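Local coordinates for protein ribose transcriptional regulator (Enterococcus faecium DO, PDB 4RK1) that binds ribose and, as is general for the LacI family, probably represses transcription by binding regulatory DNA in response to its sugar effector, at residues L130-N135 with L163-F168; A142-F147 with F189-E194; H125-L130 with H158-L163; P15-P20 with L42-S47; A116-L121 with D152-P157. One frame throughout, in Å; residues are numbered along the deposited sequence.

Overall arrangement
From the N terminus, contact 4 comes first: it ties the turn after strand 9-14 to the end of strand 39-44, closing the loop through helix 20-33 before the other four open. Those four all cross one another along the chain. Contact 5 joins helix 109-122 to the end of helix 138-153; contacts 3 and 1 share Leu-130 and Leu-163 and close the beta-alpha-beta loop from strand 128-133 through helix 138-153 to strand 161-166; contact 2 sets helix 138-153 against strand 187-190 and the start of helix 193-205. Contacts 1, 2 and 4 meet at the ribose, whereas contact 4 lies about 30 Å, centre to centre, from contact 3 and about 33 Å from contact 5.

Contact 1 of 5, residues L130-N135 with L163-F168; sequences LVYPEN and LLPTQF. With RIB (alpha-D-ribofuranose), chain K.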
# COMPACT_ATOMS: atom_id res chain seq x y z
N LEU B 130 16.93 10.91 14.99
CA LEU B 130 15.53 10.54 15.07
C LEU B 130 14.85 11.11 13.84
O LEU B 130 14.85 12.32 13.63
CB LEU B 130 14.93 11.15 16.34
CG LEU B 130 13.80 10.43 17.04
CD1 LEU B 130 14.27 9.09 17.59
CD2 LEU B 130 13.27 11.32 18.14
N VAL B 131 14.32 10.23 13.00
CA VAL B 131 13.59 10.63 11.80
C VAL B 131 12.11 10.38 12.05
O VAL B 131 11.68 9.24 12.20
CB VAL B 131 14.09 9.87 10.55
CG1 VAL B 131 13.25 10.21 9.32
CG2 VAL B 131 15.55 10.18 10.28
N TYR B 132 11.33 11.45 12.12
CA TYR B 132 9.96 11.34 12.61
C TYR B 132 9.06 12.40 11.99
O TYR B 132 9.55 13.40 11.48
CB TYR B 132 9.96 11.48 14.13
CG TYR B 132 10.40 12.83 14.61
CD1 TYR B 132 11.75 13.15 14.69
CD2 TYR B 132 9.48 13.80 14.98
CE1 TYR B 132 12.17 14.39 15.11
CE2 TYR B 132 9.89 15.06 15.41
CZ TYR B 132 11.24 15.34 15.48
OH TYR B 132 11.67 16.58 15.91
N PRO B 133 7.74 12.19 12.03
CA PRO B 133 6.82 13.16 11.45
C PRO B 133 6.70 14.42 12.29
O PRO B 133 6.48 14.34 13.49
CB PRO B 133 5.49 12.42 11.44
CG PRO B 133 5.60 11.41 12.54
CD PRO B 133 7.03 10.98 12.51
N GLU B 134 6.84 15.58 11.66
CA GLU B 134 6.61 16.83 12.38
C GLU B 134 5.19 16.81 12.98
O GLU B 134 4.25 16.36 12.32
CB GLU B 134 6.78 18.04 11.46
CG GLU B 134 6.97 19.34 12.23
CD GLU B 134 6.90 20.57 11.35
OE1 GLU B 134 7.02 20.43 10.12
OE2 GLU B 134 6.72 21.68 11.90
N ASN B 135 5.06 17.27 14.22
CA ASN B 135 3.80 17.19 14.96
C ASN B 135 3.28 15.75 15.00
O ASN B 135 2.22 15.46 14.45
CB ASN B 135 2.74 18.10 14.33
CG ASN B 135 3.25 19.52 14.12
OD1 ASN B 135 3.65 20.19 15.06
ND2 ASN B 135 3.23 19.97 12.87
N LEU B 163 17.58 15.61 15.84
CA LEU B 163 16.17 15.61 15.49
C LEU B 163 15.98 15.93 14.02
O LEU B 163 16.36 17.01 13.57
CB LEU B 163 15.40 16.62 16.34
CG LEU B 163 15.48 16.40 17.85
CD1 LEU B 163 14.70 17.47 18.61
CD2 LEU B 163 14.98 15.01 18.23
N LEU B 164 15.40 15.00 13.27
CA LEU B 164 15.15 15.22 11.84
C LEU B 164 13.66 15.07 11.52
O LEU B 164 13.24 14.06 10.93
CB LEU B 164 15.99 14.26 11.00
CG LEU B 164 17.50 14.31 11.23
CD1 LEU B 164 18.18 13.22 10.42
CD2 LEU B 164 18.07 15.66 10.87
N PRO B 165 12.85 16.07 11.91
CA PRO B 165 11.43 16.05 11.57
C PRO B 165 11.21 16.16 10.07
O PRO B 165 11.95 16.87 9.39
CB PRO B 165 10.86 17.26 12.31
CG PRO B 165 12.02 18.17 12.50
CD PRO B 165 13.23 17.30 12.65
N THR B 166 10.21 15.46 9.56
CA THR B 166 9.94 15.44 8.12
C THR B 166 8.49 15.00 7.87
O THR B 166 7.71 14.88 8.80
CB THR B 166 10.98 14.55 7.38
OG1 THR B 166 10.87 14.74 5.96
CG2 THR B 166 10.84 13.06 7.73
N GLN B 167 8.13 14.82 6.60
CA GLN B 167 6.81 14.31 6.25
C GLN B 167 6.80 12.80 6.51
O GLN B 167 7.82 12.14 6.33
CB GLN B 167 6.48 14.60 4.78
CG GLN B 167 6.26 16.07 4.45
CD GLN B 167 7.56 16.87 4.34
OE1 GLN B 167 8.52 16.42 3.72
NE2 GLN B 167 7.58 18.05 4.95
N PHE B 168 5.65 12.28 6.93
CA PHE B 168 5.55 10.88 7.35
C PHE B 168 5.38 9.99 6.11
O PHE B 168 4.28 9.54 5.80
CB PHE B 168 4.36 10.72 8.32
CG PHE B 168 4.53 9.64 9.37
CD1 PHE B 168 5.74 8.97 9.57
CD2 PHE B 168 3.46 9.33 10.21
CE1 PHE B 168 5.87 8.00 10.56
CE2 PHE B 168 3.59 8.37 11.20
CZ PHE B 168 4.79 7.70 11.38
O5 RIB K . 3.47 3.35 9.61
C5 RIB K . 2.40 4.29 9.82
C4 RIB K . 2.42 4.64 11.24
O4 RIB K . 1.36 5.56 11.55
C3 RIB K . 2.26 3.27 11.88
O3 RIB K . 3.41 3.08 12.67
C2 RIB K . 0.93 3.38 12.61
O2 RIB K . 1.01 2.92 13.95
C1 RIB K . 0.46 4.83 12.40
O1 RIB K . 0.21 5.51 13.62
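Pro-133 lies flat on the ring of Phe-168, a CH-pi contact in which Pro-133 CG sits 3.6 Å from the ring centroid and only 5° off its normal. The two side chains point the same way, and CE2 of Phe-168 reaches O4 of the ribose, 3.6 Å away. A second proline-aromatic pair is looser: Pro-165 CB stands 4.2 Å from the Tyr-132 ring centroid, 30° off the normal, so it overlaps the rim. Tyr-132 carries its CG between the backbone N and the carbonyl carbon (chi1 65°), which swings the ring back across the neighbouring strand, its edge toward Leu-163 CB. Leu-130 and Leu-163 run side by side on that same face. On the other, Val-131 CG2 meets Leu-164 CD1 at 4.0 Å; Val-131 also touches helix 193-205, and Leu-164 helix 177-182. Backbone bonds hold the register: Leu-164 N to Leu-130 O at 2.8 Å, Thr-166 N to Tyr-132 O and Glu-134 N to Thr-166 O, with a weak one from Tyr-132 N to Leu-164 O. Parallel strands joined through helix 138-153 form a beta-alpha-beta unit, whose C-terminal strand ends lead into the sugar pocket, as in periplasmic-binding-protein folds.

Contact 2 of 5, residues A142-F147 with F189-E194; sequences ARIEGF and FALNDE. With RIB (alpha-D-ribofuranose), chain K.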
# COMPACT_ATOMS: atom_id res chain seq x y z
N ALA B 142 4.71 8.52 21.89
CA ALA B 142 5.04 7.54 22.91
C ALA B 142 6.25 6.70 22.52
O ALA B 142 7.04 6.32 23.39
CB ALA B 142 3.84 6.66 23.21
N ARG B 143 6.42 6.41 21.22
CA ARG B 143 7.62 5.70 20.76
C ARG B 143 8.86 6.54 21.06
O ARG B 143 9.89 6.02 21.50
CB ARG B 143 7.58 5.41 19.25
CG ARG B 143 6.38 4.60 18.81
CD ARG B 143 6.28 4.47 17.30
NE ARG B 143 4.96 3.98 16.93
CZ ARG B 143 4.51 3.87 15.68
NH1 ARG B 143 5.28 4.20 14.65
NH2 ARG B 143 3.27 3.41 15.48
N ILE B 144 8.77 7.83 20.78
CA ILE B 144 9.89 8.74 20.99
C ILE B 144 10.24 8.80 22.49
O ILE B 144 11.42 8.76 22.85
CB ILE B 144 9.60 10.14 20.40
CG1 ILE B 144 9.51 10.05 18.87
CG2 ILE B 144 10.65 11.15 20.82
CD1 ILE B 144 8.97 11.30 18.20
N GLU B 145 9.22 8.85 23.33
CA GLU B 145 9.43 8.86 24.78
C GLU B 145 10.11 7.58 25.25
O GLU B 145 11.02 7.63 26.08
CB GLU B 145 8.10 9.06 25.51
CG GLU B 145 7.47 10.44 25.30
CD GLU B 145 8.36 11.56 25.79
OE1 GLU B 145 8.79 11.50 26.96
OE2 GLU B 145 8.64 12.49 25.00
N GLY B 146 9.70 6.44 24.72
CA GLY B 146 10.34 5.17 25.08
C GLY B 146 11.79 5.14 24.64
O GLY B 146 12.67 4.62 25.34
N PHE B 147 12.04 5.70 23.46
CA PHE B 147 13.40 5.82 22.95
C PHE B 147 14.26 6.70 23.88
O PHE B 147 15.42 6.39 24.15
CB PHE B 147 13.38 6.39 21.55
CG PHE B 147 14.70 6.35 20.86
CD1 PHE B 147 15.10 5.22 20.18
CD2 PHE B 147 15.55 7.45 20.89
CE1 PHE B 147 16.31 5.18 19.53
CE2 PHE B 147 16.77 7.41 20.24
CZ PHE B 147 17.15 6.27 19.57
N PHE B 189 17.01 6.04 14.19
CA PHE B 189 15.69 5.47 14.48
C PHE B 189 14.67 6.20 13.61
O PHE B 189 14.40 7.38 13.82
CB PHE B 189 15.35 5.59 15.97
CG PHE B 189 13.98 5.03 16.36
CD1 PHE B 189 13.40 3.96 15.68
CD2 PHE B 189 13.30 5.56 17.45
CE1 PHE B 189 12.16 3.47 16.06
CE2 PHE B 189 12.07 5.06 17.84
CZ PHE B 189 11.49 4.01 17.14
N ALA B 190 14.13 5.49 12.63
CA ALA B 190 13.06 5.99 11.77
C ALA B 190 11.73 5.57 12.36
O ALA B 190 11.53 4.40 12.65
CB ALA B 190 13.20 5.44 10.36
N LEU B 191 10.81 6.52 12.54
CA LEU B 191 9.60 6.23 13.31
C LEU B 191 8.55 5.38 12.56
O LEU B 191 7.55 4.97 13.15
CB LEU B 191 9.00 7.50 13.89
CG LEU B 191 9.52 7.90 15.28
CD1 LEU B 191 9.04 6.91 16.34
CD2 LEU B 191 11.03 8.00 15.34
N ASN B 192 8.79 5.11 11.29
CA ASN B 192 8.16 3.98 10.60
C ASN B 192 9.02 3.46 9.47
O ASN B 192 10.05 4.06 9.13
CB ASN B 192 6.70 4.26 10.16
CG ASN B 192 6.58 5.14 8.92
OD1 ASN B 192 7.56 5.66 8.38
ND2 ASN B 192 5.35 5.30 8.47
N ASP B 193 8.64 2.31 8.94
CA ASP B 193 9.42 1.65 7.90
C ASP B 193 9.49 2.47 6.61
O ASP B 193 10.52 2.49 5.93
CB ASP B 193 8.86 0.25 7.64
CG ASP B 193 9.06 -0.71 8.83
OD1 ASP B 193 9.98 -0.49 9.67
OD2 ASP B 193 8.30 -1.69 8.92
N GLU B 194 8.40 3.16 6.28
CA GLU B 194 8.37 4.00 5.09
C GLU B 194 9.46 5.08 5.14
O GLU B 194 10.22 5.26 4.19
CB GLU B 194 7.00 4.62 4.91
CG GLU B 194 5.93 3.59 4.60
CD GLU B 194 5.92 3.16 3.15
OE1 GLU B 194 5.73 4.04 2.28
OE2 GLU B 194 6.07 1.96 2.87
O5 RIB K . 3.47 3.35 9.61
C5 RIB K . 2.40 4.29 9.82
C4 RIB K . 2.42 4.64 11.24
O4 RIB K . 1.36 5.56 11.55
C3 RIB K . 2.26 3.27 11.88
O3 RIB K . 3.41 3.08 12.67
C2 RIB K . 0.93 3.38 12.61
O2 RIB K . 1.01 2.92 13.95
C1 RIB K . 0.46 4.83 12.40
O1 RIB K . 0.21 5.51 13.62
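Residues 142-147 of helix 138-153 pass beside the end of strand 187-190, where the chain turns at Leu-191 and Asn-192 into helix 193-205; CA atoms of Arg-143 and Leu-191 are 7.7 Å apart. This is helix-on-sheet packing of a periplasmic-binding-protein domain, with the ribose at the C-terminal end of the strand. At the end of the contact farther from the sugar, the Phe-147 and Phe-189 rings run in opposite senses, planes at 22°, and are so displaced, centroids 5.0 Å apart, that little of one lies over the other. Nearer the sugar, Leu-191 CD1 nests against the aliphatic part of Arg-143, 3.6 Å from its CB, while Ile-144 lies crosswise to the same leucine. The Arg-143 chain is stretched out, carrying its guanidinium from the helix to the ligand, and Asp-109 forms a salt bridge with NE. The backbone O of Leu-191 lies in the guanidinium plane, at its edge, and takes a weak bond from NH1. Both terminal nitrogens bond to ribose O3, and NH2 adds a weak bond to O2. Asn-192 caps helix 193-205 through OD1 to Leu-195 N, and its ND2 donates to ribose O5 over 2.9 Å at 156°.

Contact 3 of 5, residues H125-L130 with H158-L163; sequences HQTIAL and HDQLIL
Gln-160 reaches across to Gln-126 at the entrance to two parallel strands, 128-130 and 161-163, the first and last elements of a right-handed beta-alpha-beta crossover through helix 138-153. Its CG is anti to the backbone N (chi1 -162°) and the rest of the chain is straight, a shape that spans the gap between the loops and runs crosswise to Thr-127. Further in, Ile-162 has CG1 beside its backbone N (chi1 -49°), which brings that branch, slantwise, to Thr-127 CG2 at 4.0 Å. Ala-129 occupies the same face, and the strands come close here, Ala-129 CA being 4.3 Å from Ile-162 CA and Ala-129 CB 4.1 Å from Ile-162 CB. On the face with Ile-128 and Leu-130, Leu-161 folds its CD2 back over the neighbouring strand to lie 3.6 Å from Ile-128 O; Phe-147 of helix 138-153 packs on Ile-128 and Leu-161. Ile-162 bonds through both backbone groups, its N to Ile-128 O and its O to Leu-130 N. Ile-128 N and Gln-160 O, by contrast, are buried without a partner in the model. At the outer end, Gln-160 NE2 donates to Gln-126 O at 2.9 Å, approaching from above the carbonyl plane.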
# COMPACT_ATOMS: atom_id res chain seq x y z
N HIS B 125 26.28 2.99 19.37
CA HIS B 125 25.91 4.28 18.77
C HIS B 125 25.53 5.22 19.89
O HIS B 125 24.72 4.88 20.75
CB HIS B 125 24.77 4.11 17.75
CG HIS B 125 25.14 3.20 16.62
ND1 HIS B 125 25.96 3.60 15.59
CD2 HIS B 125 24.88 1.89 16.41
CE1 HIS B 125 26.16 2.58 14.77
NE2 HIS B 125 25.52 1.53 15.24
N GLN B 126 26.14 6.40 19.90
CA GLN B 126 25.89 7.39 20.94
C GLN B 126 25.34 8.69 20.38
O GLN B 126 24.68 9.44 21.10
CB GLN B 126 27.17 7.65 21.73
CG GLN B 126 27.87 6.38 22.20
CD GLN B 126 28.87 6.65 23.30
OE1 GLN B 126 30.08 6.50 23.10
NE2 GLN B 126 28.38 7.05 24.47
N THR B 127 25.64 8.98 19.12
CA THR B 127 25.01 10.09 18.43
C THR B 127 24.02 9.48 17.45
O THR B 127 24.40 8.79 16.51
CB THR B 127 26.05 10.97 17.69
OG1 THR B 127 27.09 11.34 18.61
CG2 THR B 127 25.39 12.23 17.16
N ILE B 128 22.75 9.72 17.73
CA ILE B 128 21.68 9.05 17.02
C ILE B 128 20.71 10.07 16.48
O ILE B 128 20.35 11.02 17.17
CB ILE B 128 20.95 8.07 17.97
CG1 ILE B 128 21.89 6.92 18.35
CG2 ILE B 128 19.66 7.56 17.32
CD1 ILE B 128 21.36 6.04 19.47
N ALA B 129 20.27 9.85 15.25
CA ALA B 129 19.28 10.68 14.60
C ALA B 129 17.90 10.05 14.74
O ALA B 129 17.73 8.83 14.63
CB ALA B 129 19.62 10.87 13.13
N LEU B 130 16.93 10.91 14.99
CA LEU B 130 15.53 10.54 15.07
C LEU B 130 14.85 11.11 13.84
O LEU B 130 14.85 12.32 13.63
CB LEU B 130 14.93 11.15 16.34
CG LEU B 130 13.80 10.43 17.04
CD1 LEU B 130 14.27 9.09 17.59
CD2 LEU B 130 13.27 11.32 18.14
N HIS B 158 19.90 14.13 26.24
CA HIS B 158 18.83 14.24 25.23
C HIS B 158 19.13 15.22 24.09
O HIS B 158 18.48 15.15 23.05
CB HIS B 158 17.47 14.61 25.87
CG HIS B 158 16.81 13.49 26.62
ND1 HIS B 158 15.64 13.67 27.32
CD2 HIS B 158 17.17 12.20 26.80
CE1 HIS B 158 15.29 12.52 27.89
NE2 HIS B 158 16.21 11.62 27.59
N ASP B 159 20.09 16.12 24.29
CA ASP B 159 20.55 17.02 23.21
C ASP B 159 21.76 16.48 22.43
O ASP B 159 22.51 17.24 21.82
CB ASP B 159 20.83 18.43 23.77
CG ASP B 159 21.68 18.41 25.03
OD1 ASP B 159 22.77 17.79 25.03
OD2 ASP B 159 21.25 19.03 26.02
N GLN B 160 21.96 15.16 22.47
CA GLN B 160 22.85 14.44 21.55
C GLN B 160 21.99 13.60 20.57
O GLN B 160 22.51 12.79 19.79
CB GLN B 160 23.79 13.55 22.35
CG GLN B 160 25.05 13.08 21.63
CD GLN B 160 26.08 12.52 22.60
OE1 GLN B 160 26.44 13.16 23.58
NE2 GLN B 160 26.57 11.32 22.32
N LEU B 161 20.67 13.78 20.67
CA LEU B 161 19.74 13.29 19.67
C LEU B 161 19.72 14.30 18.55
O LEU B 161 19.46 15.47 18.79
CB LEU B 161 18.31 13.23 20.21
CG LEU B 161 17.75 11.91 20.72
CD1 LEU B 161 16.33 12.16 21.21
CD2 LEU B 161 17.79 10.85 19.63
N ILE B 162 19.97 13.84 17.33
CA ILE B 162 19.81 14.68 16.15
C ILE B 162 18.36 14.54 15.70
O ILE B 162 17.95 13.48 15.23
CB ILE B 162 20.78 14.29 15.02
CG1 ILE B 162 22.22 14.16 15.55
CG2 ILE B 162 20.71 15.30 13.87
CD1 ILE B 162 22.70 15.36 16.34
N LEU B 163 17.58 15.61 15.84
CA LEU B 163 16.17 15.61 15.49
C LEU B 163 15.98 15.93 14.02
O LEU B 163 16.36 17.01 13.57
CB LEU B 163 15.40 16.62 16.34
CG LEU B 163 15.48 16.40 17.85
CD1 LEU B 163 14.70 17.47 18.61
CD2 LEU B 163 14.98 15.01 18.23

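Contact 4 of 5, residues P15-P20 with L42-S47; sequences PDITNP and LCNADS. With RIB (alpha-D-ribofuranose), chain K.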
# COMPACT_ATOMS: atom_id res chain seq x y z
N PRO B 15 -5.65 7.25 8.56
CA PRO B 15 -4.98 8.48 8.17
C PRO B 15 -4.36 8.44 6.77
O PRO B 15 -4.21 9.48 6.15
CB PRO B 15 -3.86 8.64 9.21
CG PRO B 15 -3.89 7.44 10.09
CD PRO B 15 -4.88 6.46 9.54
N ASP B 16 -4.01 7.25 6.28
CA ASP B 16 -3.19 7.14 5.07
C ASP B 16 -3.26 5.74 4.46
O ASP B 16 -2.48 4.87 4.81
CB ASP B 16 -1.74 7.48 5.44
CG ASP B 16 -0.79 7.41 4.25
OD1 ASP B 16 -1.24 7.29 3.09
OD2 ASP B 16 0.43 7.46 4.50
N ILE B 17 -4.16 5.56 3.50
CA ILE B 17 -4.29 4.27 2.80
C ILE B 17 -3.06 3.87 1.96
O ILE B 17 -2.88 2.69 1.66
CB ILE B 17 -5.59 4.20 1.95
CG1 ILE B 17 -5.88 2.76 1.49
CG2 ILE B 17 -5.52 5.13 0.75
CD1 ILE B 17 -5.86 1.73 2.61
N THR B 18 -2.21 4.82 1.60
CA THR B 18 -1.01 4.48 0.82
C THR B 18 0.09 3.83 1.67
O THR B 18 1.06 3.32 1.13
CB THR B 18 -0.42 5.70 0.09
OG1 THR B 18 0.11 6.63 1.04
CG2 THR B 18 -1.49 6.39 -0.73
N ASN B 19 -0.05 3.85 2.99
CA ASN B 19 0.92 3.19 3.86
C ASN B 19 0.52 1.74 4.03
O ASN B 19 -0.60 1.45 4.45
CB ASN B 19 0.92 3.89 5.21
CG ASN B 19 1.95 3.34 6.17
OD1 ASN B 19 2.48 2.23 6.03
ND2 ASN B 19 2.22 4.12 7.18
N PRO B 20 1.44 0.80 3.72
CA PRO B 20 1.09 -0.63 3.87
C PRO B 20 0.60 -1.05 5.26
O PRO B 20 -0.15 -2.03 5.38
CB PRO B 20 2.41 -1.34 3.52
CG PRO B 20 3.12 -0.38 2.62
CD PRO B 20 2.79 0.98 3.17
N LEU B 42 -13.55 1.48 3.50
CA LEU B 42 -12.45 2.28 4.02
C LEU B 42 -12.50 3.72 3.52
O LEU B 42 -12.77 3.98 2.35
CB LEU B 42 -11.11 1.66 3.65
CG LEU B 42 -9.92 2.51 4.12
CD1 LEU B 42 -8.90 1.66 4.84
CD2 LEU B 42 -9.28 3.27 2.96
N CYS B 43 -12.22 4.63 4.44
CA CYS B 43 -12.09 6.04 4.18
C CYS B 43 -10.71 6.48 4.57
O CYS B 43 -10.20 6.10 5.62
CB CYS B 43 -13.07 6.82 5.04
SG CYS B 43 -14.61 7.14 4.20
N ASN B 44 -10.13 7.32 3.73
CA ASN B 44 -8.82 7.90 3.94
C ASN B 44 -9.06 9.31 4.44
O ASN B 44 -9.35 10.20 3.66
CB ASN B 44 -8.06 7.90 2.61
CG ASN B 44 -6.58 8.18 2.77
OD1 ASN B 44 -5.91 7.54 3.56
ND2 ASN B 44 -6.07 9.13 1.99
N ALA B 45 -8.99 9.49 5.75
CA ALA B 45 -9.33 10.77 6.37
C ALA B 45 -8.13 11.35 7.09
O ALA B 45 -7.71 10.83 8.13
CB ALA B 45 -10.49 10.58 7.34
N ASP B 46 -7.59 12.44 6.54
CA ASP B 46 -6.42 13.12 7.10
C ASP B 46 -6.68 14.62 7.29
O ASP B 46 -7.81 15.09 7.09
CB ASP B 46 -5.18 12.87 6.21
CG ASP B 46 -5.48 13.04 4.72
OD1 ASP B 46 -5.99 14.11 4.33
OD2 ASP B 46 -5.18 12.11 3.94
N SER B 47 -5.66 15.36 7.71
CA SER B 47 -5.72 16.82 7.81
C SER B 47 -4.61 17.47 6.99
O SER B 47 -4.78 17.73 5.80
CB SER B 47 -5.61 17.27 9.27
OG SER B 47 -6.75 16.86 10.00
O5 RIB K . 3.47 3.35 9.61
C5 RIB K . 2.40 4.29 9.82
C4 RIB K . 2.42 4.64 11.24
O4 RIB K . 1.36 5.56 11.55
C3 RIB K . 2.26 3.27 11.88
O3 RIB K . 3.41 3.08 12.67
C2 RIB K . 0.93 3.38 12.61
O2 RIB K . 1.01 2.92 13.95
C1 RIB K . 0.46 4.83 12.40
O1 RIB K . 0.21 5.51 13.62
O HOH W 1 -3.15 9.02 1.57
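The carboxamide of Asn-44 meets the turn 16-19 with its oxygen: the N-H of Ile-17 comes from above the plane of that carbonyl, 41° out of it, and bonds to Asn-44 OD1 over a short 2.6 Å with an N-H...O angle of 154°. Asp-16 CA also crowds this oxygen at 3.1 Å. At the other end of the amide, Asn-44 ND2 donates to a water that in turn donates to Asp-16 OD1. That carboxylate oxygen is held further by the hydroxyl of Thr-18, with Thr-18 OG1 to Asp-16 OD1 at 2.5 Å on the syn lone pair, and by a weak bond from Thr-18 N. Three donors therefore converge on one oxygen, which would be expected to favour its charged form. Residues 16 to 19 make a type I beta turn, closed by Asn-19 N bonding to Asp-16 O, between strand 9-14 and helix 20-33; strand 39-44 runs parallel to strand 9-14, its neighbour in the sheet of this Rossmann-like, periplasmic-binding-protein lobe. Asn-19 N-caps the helix through OD1 to Phe-21 N and belongs to the ribose pocket. Beside the polar network, Ile-17 has CG1 anti to its backbone nitrogen (chi1 -167°), directing that branch at Leu-42, whose CD2 it meets at 3.7 Å. Ile-17 also packs on Ile-17 of the second subunit, and Asn-44 ND2 has a weak hydrogen bond to Glu-30 of that subunit. Just before the turn, Pro-15 O lies 3.5 Å from CB of Asp-46, a poorly ordered residue.

Contact 5 of 5, residues A116-L121 with D152-P157; sequences AGMHLL and DVYQIP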
# COMPACT_ATOMS: atom_id res chain seq x y z
N ALA B 116 13.99 -0.07 20.40
CA ALA B 116 14.80 0.50 19.32
C ALA B 116 16.04 1.22 19.87
O ALA B 116 17.14 1.04 19.36
CB ALA B 116 13.97 1.45 18.48
N GLY B 117 15.83 2.04 20.89
CA GLY B 117 16.92 2.73 21.55
C GLY B 117 17.94 1.80 22.15
O GLY B 117 19.15 1.97 21.93
N MSE B 118 17.48 0.79 22.89
CA MSE B 118 18.39 -0.14 23.57
C MSE B 118 19.22 -0.92 22.58
O MSE B 118 20.40 -1.20 22.83
CB MSE B 118 17.64 -1.09 24.52
CG MSE B 118 16.92 -0.38 25.67
SE MSE B 118 18.13 0.52 26.95
CE MSE B 118 18.72 -1.14 27.85
N HIS B 119 18.63 -1.25 21.43
CA HIS B 119 19.36 -1.96 20.39
C HIS B 119 20.51 -1.11 19.81
O HIS B 119 21.66 -1.57 19.75
CB HIS B 119 18.42 -2.39 19.27
CG HIS B 119 19.11 -3.08 18.14
ND1 HIS B 119 19.66 -4.34 18.26
CD2 HIS B 119 19.34 -2.69 16.86
CE1 HIS B 119 20.20 -4.70 17.10
NE2 HIS B 119 20.02 -3.71 16.24
N LEU B 120 20.20 0.11 19.39
CA LEU B 120 21.23 1.01 18.85
C LEU B 120 22.32 1.32 19.88
O LEU B 120 23.51 1.35 19.54
CB LEU B 120 20.60 2.32 18.33
CG LEU B 120 19.77 2.23 17.04
CD1 LEU B 120 19.16 3.58 16.69
CD2 LEU B 120 20.61 1.72 15.87
N LEU B 121 21.92 1.56 21.12
CA LEU B 121 22.87 1.87 22.18
C LEU B 121 23.73 0.66 22.54
O LEU B 121 24.92 0.82 22.79
CB LEU B 121 22.15 2.40 23.42
CG LEU B 121 21.45 3.74 23.21
CD1 LEU B 121 20.35 3.97 24.24
CD2 LEU B 121 22.45 4.90 23.20
N ASP B 152 18.20 7.57 28.58
CA ASP B 152 18.38 7.79 30.02
C ASP B 152 19.15 6.65 30.67
O ASP B 152 20.00 6.87 31.52
CB ASP B 152 17.04 7.94 30.74
CG ASP B 152 16.30 9.21 30.37
OD1 ASP B 152 16.91 10.12 29.76
OD2 ASP B 152 15.09 9.29 30.69
N VAL B 153 18.85 5.41 30.28
CA VAL B 153 19.58 4.27 30.81
C VAL B 153 21.08 4.40 30.50
O VAL B 153 21.92 4.09 31.35
CB VAL B 153 19.02 2.94 30.28
CG1 VAL B 153 19.94 1.78 30.63
CG2 VAL B 153 17.62 2.72 30.83
N TYR B 154 21.40 4.86 29.30
CA TYR B 154 22.79 5.03 28.89
C TYR B 154 23.34 6.42 29.23
O TYR B 154 24.45 6.77 28.83
CB TYR B 154 22.93 4.75 27.39
CG TYR B 154 23.03 3.29 27.04
CD1 TYR B 154 21.89 2.48 27.05
CD2 TYR B 154 24.25 2.71 26.71
CE1 TYR B 154 21.97 1.13 26.75
CE2 TYR B 154 24.33 1.36 26.39
CZ TYR B 154 23.19 0.58 26.40
OH TYR B 154 23.27 -0.76 26.09
N GLN B 155 22.55 7.21 29.95
CA GLN B 155 22.93 8.57 30.33
C GLN B 155 23.43 9.38 29.14
O GLN B 155 24.40 10.15 29.25
CB GLN B 155 23.96 8.52 31.47
CG GLN B 155 23.36 7.99 32.76
CD GLN B 155 24.40 7.68 33.83
OE1 GLN B 155 25.53 7.29 33.53
NE2 GLN B 155 24.01 7.84 35.09
N ILE B 156 22.76 9.22 28.01
CA ILE B 156 23.04 10.03 26.84
C ILE B 156 22.28 11.33 27.09
O ILE B 156 21.11 11.29 27.53
CB ILE B 156 22.54 9.39 25.53
CG1 ILE B 156 23.04 7.94 25.37
CG2 ILE B 156 22.95 10.23 24.33
CD1 ILE B 156 24.52 7.80 25.07
N PRO B 157 22.93 12.48 26.88
CA PRO B 157 22.18 13.73 27.04
C PRO B 157 21.18 13.92 25.91
O PRO B 157 21.57 13.86 24.74
CB PRO B 157 23.28 14.81 27.00
CG PRO B 157 24.42 14.19 26.28
CD PRO B 157 24.34 12.71 26.51
O HOH W 2 21.06 -2.18 25.56
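A helix end closed by a Schellman motif packs here against a neighbouring helix: helix 138-153 stops at Val-153, Gln-155 is the C-prime residue, and Gln-155 N and Ile-156 N turn back to the carbonyls of Asp-152 and Leu-151. Tyr-154, the first residue to leave helical geometry, lays its ring against helix 109-122. Leu-121 CB stands over the middle of that ring, 3.5 Å from the centroid and 8° off the normal, a CH-pi contact, while Leu-121 CD1 comes to 3.5 Å from Tyr-154 CD1. The other branch of the leucine is turned to Ile-156, with Leu-121 CD2 lying 3.8 Å from Ile-156 CG1, so its two methyls meet residues before and after Gln-155. Selenomethionine Met-118 meets the tyrosine quite differently. Bent at chi2 and chi3 (-66° and -75°), it curls round to put SE in the ring plane at its edge, 5.2 Å from the centroid, a Met-aromatic contact; its CE goes on to Val-153 CG1 at 4.2 Å. A water links the phenol oxygen to the helix backbone, 2.7 Å from Tyr-154 OH, and donates to Met-118 O. Leu-121 also touches Ala-150 and Leu-151 of helix 138-153, and the contact packs adjacent helices together on one face of the sheet, as in an alpha/beta periplasmic-binding-protein domain.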